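Local coordinates for putative uncharacterized protein (Pseudomonas phage 201phi2-1, PDB 3R4V) that is a phage tubulin-like protein of the tubulin superfamily, with a nucleotide-binding fold that holds guanosine-5'-diphosphate, at residues G11-N16 with C87-G92; A18-D23 with S160-N165. All blocks are in the same frame, centred on the assembly; numbering follows the deposited sequence.

Interaction 1: residues G11-N16 with C87-G92; sequences GGTGMN and CYSLGG. With GDP (guanosine-5'-diphosphate), chain B.
T13 OG1 rests against S89 CB at 3.4 Å where the first turn of helix 11-18 passes the C-terminal end of strand 84-89, in the nucleotide pocket of a tubulin-like fold. The axes of the short helix and strand segments come within 5.7 Å, their N-to-C directions 134° apart. G14, with no side chain, sets its CA 3.8 Å from C87 O. No hydrogen bond joins the two segments directly; both instead grip guanosine-5'-diphosphate. On the helix side G12 N gives an almost straight bond to O1B, 2.8 Å long, so the helix start faces the beta-phosphate. G11 and G12 have no side chains to intrude on the phosphate oxygens. T13 sends OG1 back beside its own backbone N (chi1 -67°), so hydroxyl and amide together hold one alpha-phosphate oxygen, O2A, with OG1 at 2.7 Å. The methyl CG2, turned anti to that N, also faces the guanine, 3.9 Å from its N1. One turn on, N16 ND2 gives a nearly straight bond to guanine O6, 2.8 Å long, while its OD1 accepts from N37 ND2, a second bond that fixes the amide flip. Across the pocket S89 extends OG anti to its backbone N (chi1 -177°), donating to the ribose O4'. The same hydroxyl oxygen closes an ST turn at the strand end, accepting from G91 N at 3.2 Å.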
loop_
_atom_site.group_PDB
_atom_site.type_symbol
_atom_site.label_atom_id
_atom_site.label_comp_id
_atom_site.label_asym_id
_atom_site.label_seq_id
_atom_site.Cartn_x
_atom_site.Cartn_y
_atom_site.Cartn_z
ATOM N N GLY A 11 -3.843 7.302 -6.875
ATOM C CA GLY A 11 -2.711 7.710 -7.679
ATOM C C GLY A 11 -2.616 6.852 -8.930
ATOM O O GLY A 11 -3.394 5.909 -9.107
ATOM N N GLY A 12 -1.658 7.163 -9.796
ATOM C CA GLY A 12 -1.460 6.392 -11.015
ATOM C C GLY A 12 -1.258 4.898 -10.817
ATOM O O GLY A 12 -1.889 4.080 -11.495
ATOM N N THR A 13 -0.385 4.534 -9.882
ATOM C CA THR A 13 -0.077 3.133 -9.652
ATOM C C THR A 13 -1.325 2.386 -9.205
ATOM O O THR A 13 -1.598 1.283 -9.683
ATOM C CB THR A 13 1.042 2.958 -8.628
ATOM O OG1 THR A 13 2.264 3.458 -9.175
ATOM C CG2 THR A 13 1.218 1.500 -8.291
ATOM N N GLY A 14 -2.080 3.002 -8.302
ATOM C CA GLY A 14 -3.350 2.452 -7.858
ATOM C C GLY A 14 -4.333 2.282 -9.006
ATOM O O GLY A 14 -5.006 1.261 -9.096
ATOM N N MET A 15 -4.412 3.279 -9.882
ATOM C CA MET A 15 -5.289 3.201 -11.046
ATOM C C MET A 15 -4.875 2.033 -11.932
ATOM O O MET A 15 -5.718 1.288 -12.441
ATOM C CB MET A 15 -5.238 4.504 -11.852
ATOM C CG MET A 15 -5.756 5.735 -11.125
ATOM S SD MET A 15 -7.552 5.771 -10.926
ATOM C CE MET A 15 -8.080 5.764 -12.630
ATOM N N ASN A 16 -3.567 1.877 -12.111
ATOM C CA ASN A 16 -3.039 0.834 -12.970
ATOM C C ASN A 16 -3.337 -0.555 -12.392
ATOM O O ASN A 16 -3.739 -1.456 -13.118
ATOM C CB ASN A 16 -1.537 1.017 -13.209
ATOM C CG ASN A 16 -1.201 2.283 -13.998
ATOM O OD1 ASN A 16 -2.076 2.939 -14.580
ATOM N ND2 ASN A 16 0.083 2.612 -14.040
ATOM N N CYS A 87 -4.513 0.683 -1.838
ATOM C CA CYS A 87 -3.390 0.403 -2.726
ATOM C C CYS A 87 -2.885 1.648 -3.447
ATOM O O CYS A 87 -3.653 2.364 -4.081
ATOM C CB CYS A 87 -3.793 -0.676 -3.751
ATOM S SG CYS A 87 -2.552 -0.997 -5.038
ATOM N N TYR A 88 -1.589 1.900 -3.349
ATOM C CA TYR A 88 -1.002 3.070 -3.981
ATOM C C TYR A 88 0.517 2.979 -3.973
ATOM O O TYR A 88 1.086 2.146 -3.269
ATOM C CB TYR A 88 -1.457 4.338 -3.240
ATOM C CG TYR A 88 -1.175 4.306 -1.746
ATOM C CD1 TYR A 88 -0.017 4.865 -1.238
ATOM C CD2 TYR A 88 -2.079 3.730 -0.849
ATOM C CE1 TYR A 88 0.254 4.853 0.148
ATOM C CE2 TYR A 88 -1.815 3.720 0.531
ATOM C CZ TYR A 88 -0.651 4.280 1.007
ATOM O OH TYR A 88 -0.376 4.265 2.363
ATOM N N SER A 89 1.169 3.840 -4.755
ATOM C CA SER A 89 2.616 3.974 -4.722
ATOM C C SER A 89 3.074 4.909 -3.598
ATOM O O SER A 89 2.475 5.963 -3.378
ATOM C CB SER A 89 3.145 4.494 -6.066
ATOM O OG SER A 89 4.573 4.558 -6.066
ATOM N N LEU A 90 4.149 4.529 -2.906
ATOM C CA LEU A 90 4.749 5.381 -1.889
ATOM C C LEU A 90 5.537 6.525 -2.504
ATOM O O LEU A 90 5.890 7.474 -1.803
ATOM C CB LEU A 90 5.712 4.591 -1.009
ATOM C CG LEU A 90 5.171 3.377 -0.276
ATOM C CD1 LEU A 90 6.328 2.565 0.271
ATOM C CD2 LEU A 90 4.236 3.856 0.836
ATOM N N GLY A 91 5.831 6.433 -3.802
ATOM C CA GLY A 91 6.845 7.300 -4.380
ATOM C C GLY A 91 6.403 8.459 -5.256
ATOM O O GLY A 91 7.234 9.268 -5.665
ATOM N N GLY A 92 5.112 8.553 -5.545
ATOM C CA GLY A 92 4.591 9.659 -6.338
ATOM C C GLY A 92 4.061 10.764 -5.436
ATOM O O GLY A 92 4.389 10.814 -4.248
HETATM P PB GDP B . 1.061 9.398 -8.408
HETATM O O1B GDP B . -0.028 9.398 -9.458
HETATM O O2B GDP B . 0.521 8.732 -7.171
HETATM O O3B GDP B . 1.520 10.824 -8.127
HETATM O O3A GDP B . 2.343 8.618 -8.960
HETATM P PA GDP B . 2.349 7.184 -9.691
HETATM O O1A GDP B . 1.700 7.216 -11.065
HETATM O O2A GDP B . 1.741 6.132 -8.809
HETATM O "O5'" GDP B . 3.906 6.983 -9.858
HETATM C "C5'" GDP B . 4.800 7.033 -8.733
HETATM C "C4'" GDP B . 6.040 6.189 -9.006
HETATM O "O4'" GDP B . 5.688 4.799 -8.980
HETATM C "C3'" GDP B . 6.638 6.422 -10.384
HETATM O "O3'" GDP B . 7.649 7.423 -10.327
HETATM C "C2'" GDP B . 7.233 5.075 -10.731
HETATM O "O2'" GDP B . 8.517 4.928 -10.125
HETATM C "C1'" GDP B . 6.335 4.075 -10.039
HETATM N N9 GDP B . 5.225 3.604 -10.894
HETATM C C8 GDP B . 4.488 4.327 -11.772
HETATM N N7 GDP B . 3.520 3.559 -12.337
HETATM C C5 GDP B . 3.612 2.323 -11.796
HETATM C C6 GDP B . 2.895 1.036 -11.928
HETATM O O6 GDP B . 1.933 0.919 -12.713
HETATM N N1 GDP B . 3.317 0.000 -11.178
HETATM C C2 GDP B . 4.357 0.106 -10.320
HETATM N N2 GDP B . 4.738 -0.967 -9.578
HETATM N N3 GDP B . 5.051 1.256 -10.149
HETATM C C4 GDP B . 4.727 2.370 -10.843
#

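Interaction 2: residues A18-D23 with S160-N165; sequences ATKLVD and SYESIN. With GDP (guanosine-5'-diphosphate), chain B.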
loop_
_atom_site.group_PDB
_atom_site.type_symbol
_atom_site.label_atom_id
_atom_site.label_comp_id
_atom_site.label_asym_id
_atom_site.label_seq_id
_atom_site.Cartn_x
_atom_site.Cartn_y
_atom_site.Cartn_z
ATOM N N ALA A 18 -5.791 -1.255 -10.341
ATOM C CA ALA A 18 -7.247 -1.401 -10.448
ATOM C C ALA A 18 -7.716 -2.023 -11.775
ATOM O O ALA A 18 -8.681 -2.799 -11.802
ATOM C CB ALA A 18 -7.934 -0.062 -10.215
ATOM N N THR A 19 -7.047 -1.695 -12.878
ATOM C CA THR A 19 -7.475 -2.209 -14.183
ATOM C C THR A 19 -7.509 -3.741 -14.189
ATOM O O THR A 19 -8.217 -4.361 -14.979
ATOM C CB THR A 19 -6.580 -1.709 -15.343
ATOM O OG1 THR A 19 -5.271 -2.281 -15.235
ATOM C CG2 THR A 19 -6.479 -0.184 -15.337
ATOM N N LYS A 20 -6.745 -4.349 -13.291
ATOM C CA LYS A 20 -6.638 -5.798 -13.267
ATOM C C LYS A 20 -7.701 -6.408 -12.370
ATOM O O LYS A 20 -7.856 -7.630 -12.310
ATOM C CB LYS A 20 -5.232 -6.205 -12.827
ATOM C CG LYS A 20 -4.172 -5.602 -13.725
ATOM C CD LYS A 20 -2.779 -6.063 -13.376
ATOM C CE LYS A 20 -1.809 -5.615 -14.456
ATOM N NZ LYS A 20 -2.270 -6.057 -15.802
ATOM N N LEU A 21 -8.448 -5.544 -11.692
ATOM C CA LEU A 21 -9.456 -5.980 -10.740
ATOM C C LEU A 21 -10.857 -5.459 -11.062
ATOM O O LEU A 21 -11.731 -5.447 -10.190
ATOM C CB LEU A 21 -9.041 -5.562 -9.327
ATOM C CG LEU A 21 -7.712 -6.160 -8.850
ATOM C CD1 LEU A 21 -7.134 -5.424 -7.633
ATOM C CD2 LEU A 21 -7.898 -7.645 -8.547
ATOM N N VAL A 22 -11.082 -5.044 -12.310
ATOM C CA VAL A 22 -12.361 -4.445 -12.680
ATOM C C VAL A 22 -13.525 -5.422 -12.548
ATOM O O VAL A 22 -14.681 -5.011 -12.444
ATOM C CB VAL A 22 -12.337 -3.837 -14.100
ATOM C CG1 VAL A 22 -11.436 -2.608 -14.139
ATOM C CG2 VAL A 22 -11.910 -4.879 -15.134
ATOM N N ASP A 23 -13.223 -6.717 -12.536
ATOM C CA ASP A 23 -14.268 -7.712 -12.373
ATOM C C ASP A 23 -14.932 -7.606 -11.001
ATOM O O ASP A 23 -16.010 -8.160 -10.790
ATOM C CB ASP A 23 -13.709 -9.118 -12.596
ATOM C CG ASP A 23 -12.514 -9.409 -11.713
ATOM O OD1 ASP A 23 -11.402 -8.932 -12.034
ATOM O OD2 ASP A 23 -12.693 -10.111 -10.697
ATOM N N SER A 160 9.388 -5.232 -14.921
ATOM C CA SER A 160 8.393 -4.339 -15.505
ATOM C C SER A 160 7.332 -3.964 -14.476
ATOM O O SER A 160 7.027 -4.746 -13.567
ATOM C CB SER A 160 7.726 -4.993 -16.715
ATOM O OG SER A 160 6.845 -6.028 -16.317
ATOM N N TYR A 161 6.770 -2.769 -14.617
ATOM C CA TYR A 161 5.678 -2.355 -13.745
ATOM C C TYR A 161 4.479 -3.272 -13.978
ATOM O O TYR A 161 3.684 -3.528 -13.074
ATOM C CB TYR A 161 5.310 -0.891 -13.997
ATOM C CG TYR A 161 6.385 0.090 -13.576
ATOM C CD1 TYR A 161 7.467 -0.318 -12.804
ATOM C CD2 TYR A 161 6.313 1.430 -13.945
ATOM C CE1 TYR A 161 8.455 0.581 -12.414
ATOM C CE2 TYR A 161 7.297 2.334 -13.561
ATOM C CZ TYR A 161 8.365 1.905 -12.797
ATOM O OH TYR A 161 9.343 2.805 -12.418
ATOM N N GLU A 162 4.362 -3.776 -15.197
ATOM C CA GLU A 162 3.303 -4.715 -15.534
ATOM C C GLU A 162 3.403 -5.971 -14.669
ATOM O O GLU A 162 2.409 -6.439 -14.106
ATOM C CB GLU A 162 3.399 -5.110 -17.008
ATOM C CG GLU A 162 2.330 -6.090 -17.438
ATOM C CD GLU A 162 0.948 -5.470 -17.422
ATOM O OE1 GLU A 162 0.855 -4.221 -17.400
ATOM O OE2 GLU A 162 -0.045 -6.229 -17.428
ATOM N N SER A 163 4.612 -6.515 -14.574
ATOM C CA SER A 163 4.858 -7.700 -13.758
ATOM C C SER A 163 4.541 -7.435 -12.288
ATOM O O SER A 163 3.858 -8.224 -11.623
ATOM C CB SER A 163 6.312 -8.155 -13.920
ATOM O OG SER A 163 6.643 -9.181 -13.000
ATOM N N ILE A 164 5.028 -6.311 -11.777
ATOM C CA ILE A 164 4.805 -5.980 -10.383
ATOM C C ILE A 164 3.313 -5.803 -10.115
ATOM O O ILE A 164 2.791 -6.289 -9.104
ATOM C CB ILE A 164 5.613 -4.724 -9.977
ATOM C CG1 ILE A 164 7.105 -5.057 -9.987
ATOM C CG2 ILE A 164 5.191 -4.215 -8.598
ATOM C CD1 ILE A 164 7.983 -3.934 -10.476
ATOM N N ASN A 165 2.621 -5.124 -11.028
ATOM C CA ASN A 165 1.189 -4.877 -10.861
ATOM C C ASN A 165 0.410 -6.192 -10.852
ATOM O O ASN A 165 -0.534 -6.362 -10.078
ATOM C CB ASN A 165 0.654 -3.967 -11.968
ATOM C CG ASN A 165 1.101 -2.525 -11.813
ATOM O OD1 ASN A 165 1.777 -2.167 -10.846
ATOM N ND2 ASN A 165 0.724 -1.684 -12.774
HETATM P PB GDP B . 1.061 9.398 -8.408
HETATM O O1B GDP B . -0.028 9.398 -9.458
HETATM O O2B GDP B . 0.521 8.732 -7.171
HETATM O O3B GDP B . 1.520 10.824 -8.127
HETATM O O3A GDP B . 2.343 8.618 -8.960
HETATM P PA GDP B . 2.349 7.184 -9.691
HETATM O O1A GDP B . 1.700 7.216 -11.065
HETATM O O2A GDP B . 1.741 6.132 -8.809
HETATM O "O5'" GDP B . 3.906 6.983 -9.858
HETATM C "C5'" GDP B . 4.800 7.033 -8.733
HETATM C "C4'" GDP B . 6.040 6.189 -9.006
HETATM O "O4'" GDP B . 5.688 4.799 -8.980
HETATM C "C3'" GDP B . 6.638 6.422 -10.384
HETATM O "O3'" GDP B . 7.649 7.423 -10.327
HETATM C "C2'" GDP B . 7.233 5.075 -10.731
HETATM O "O2'" GDP B . 8.517 4.928 -10.125
HETATM C "C1'" GDP B . 6.335 4.075 -10.039
HETATM N N9 GDP B . 5.225 3.604 -10.894
HETATM C C8 GDP B . 4.488 4.327 -11.772
HETATM N N7 GDP B . 3.520 3.559 -12.337
HETATM C C5 GDP B . 3.612 2.323 -11.796
HETATM C C6 GDP B . 2.895 1.036 -11.928
HETATM O O6 GDP B . 1.933 0.919 -12.713
HETATM N N1 GDP B . 3.317 0.000 -11.178
HETATM C C2 GDP B . 4.357 0.106 -10.320
HETATM N N2 GDP B . 4.738 -0.967 -9.578
HETATM N N3 GDP B . 5.051 1.256 -10.149
HETATM C C4 GDP B . 4.727 2.370 -10.843
#
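The guanine end of the nucleotide pocket is formed here by the first turn of helix 161-178, tied to the loop after helix 11-18 by a salt bridge. K20 reaches across with its chain extended as far as CE and then bent at the last torsion (chi4 -53°), bringing NZ to 2.8 Å from E162 OE2. The ammonium meets that oxygen from above the carboxylate plane, 36° out of it. D166 OD1 is a second anionic partner of NZ, so the lysine probably stays charged. Next to the ammonium, CE packs on N165 CB at 3.9 Å, the two side chains running at about a right angle. N165 turns its amide from this lysine toward the base and reads the guanine edge with both ends: OD1 accepts from N1 at 2.7 Å and ND2 donates to O6 at 2.9 Å. These paired bonds hold the amide in one orientation. I164 adds its CG2 methyl against N2, 3.4 Å away. The Y161 ring lies with one face on the base, whose C4 sits 3.6 Å above the ring plane and toward the rim; E122 OE2 is hydrogen-bonded to the phenol oxygen. At the helix start S160 is the N-cap, its OG accepting from S163 N. Farther along, L21 touches F9 of strand 6-10 as well as I172 and R173 of helix 161-178, while N165 packs on V17 of helix 11-18, bringing helices 11-18 and 161-178 together beside the sheet.

In the fold
Interaction 1 uses helix 11-18, interaction 2 the loop that leaves it; both touch guanosine-5'-diphosphate, interaction 1 from the phosphates to the base, interaction 2 mainly at the base. Interaction 1 is wholly buried at the sheet's C-terminal edge, where close glycine-rich packing carries backbone amides and small hydroxyls to the phosphates and ribose. Interaction 2, centred about 11 Å away, is only partly buried: a charged pair with an exposed glutamate lies toward the surface, while the neighbouring aromatic and amide groups take the base. They join at guanine O6, which accepts from asparagines of both contacts, N16 and N165; these also pack together, N16 CB lying 3.5 Å from N165 ND2.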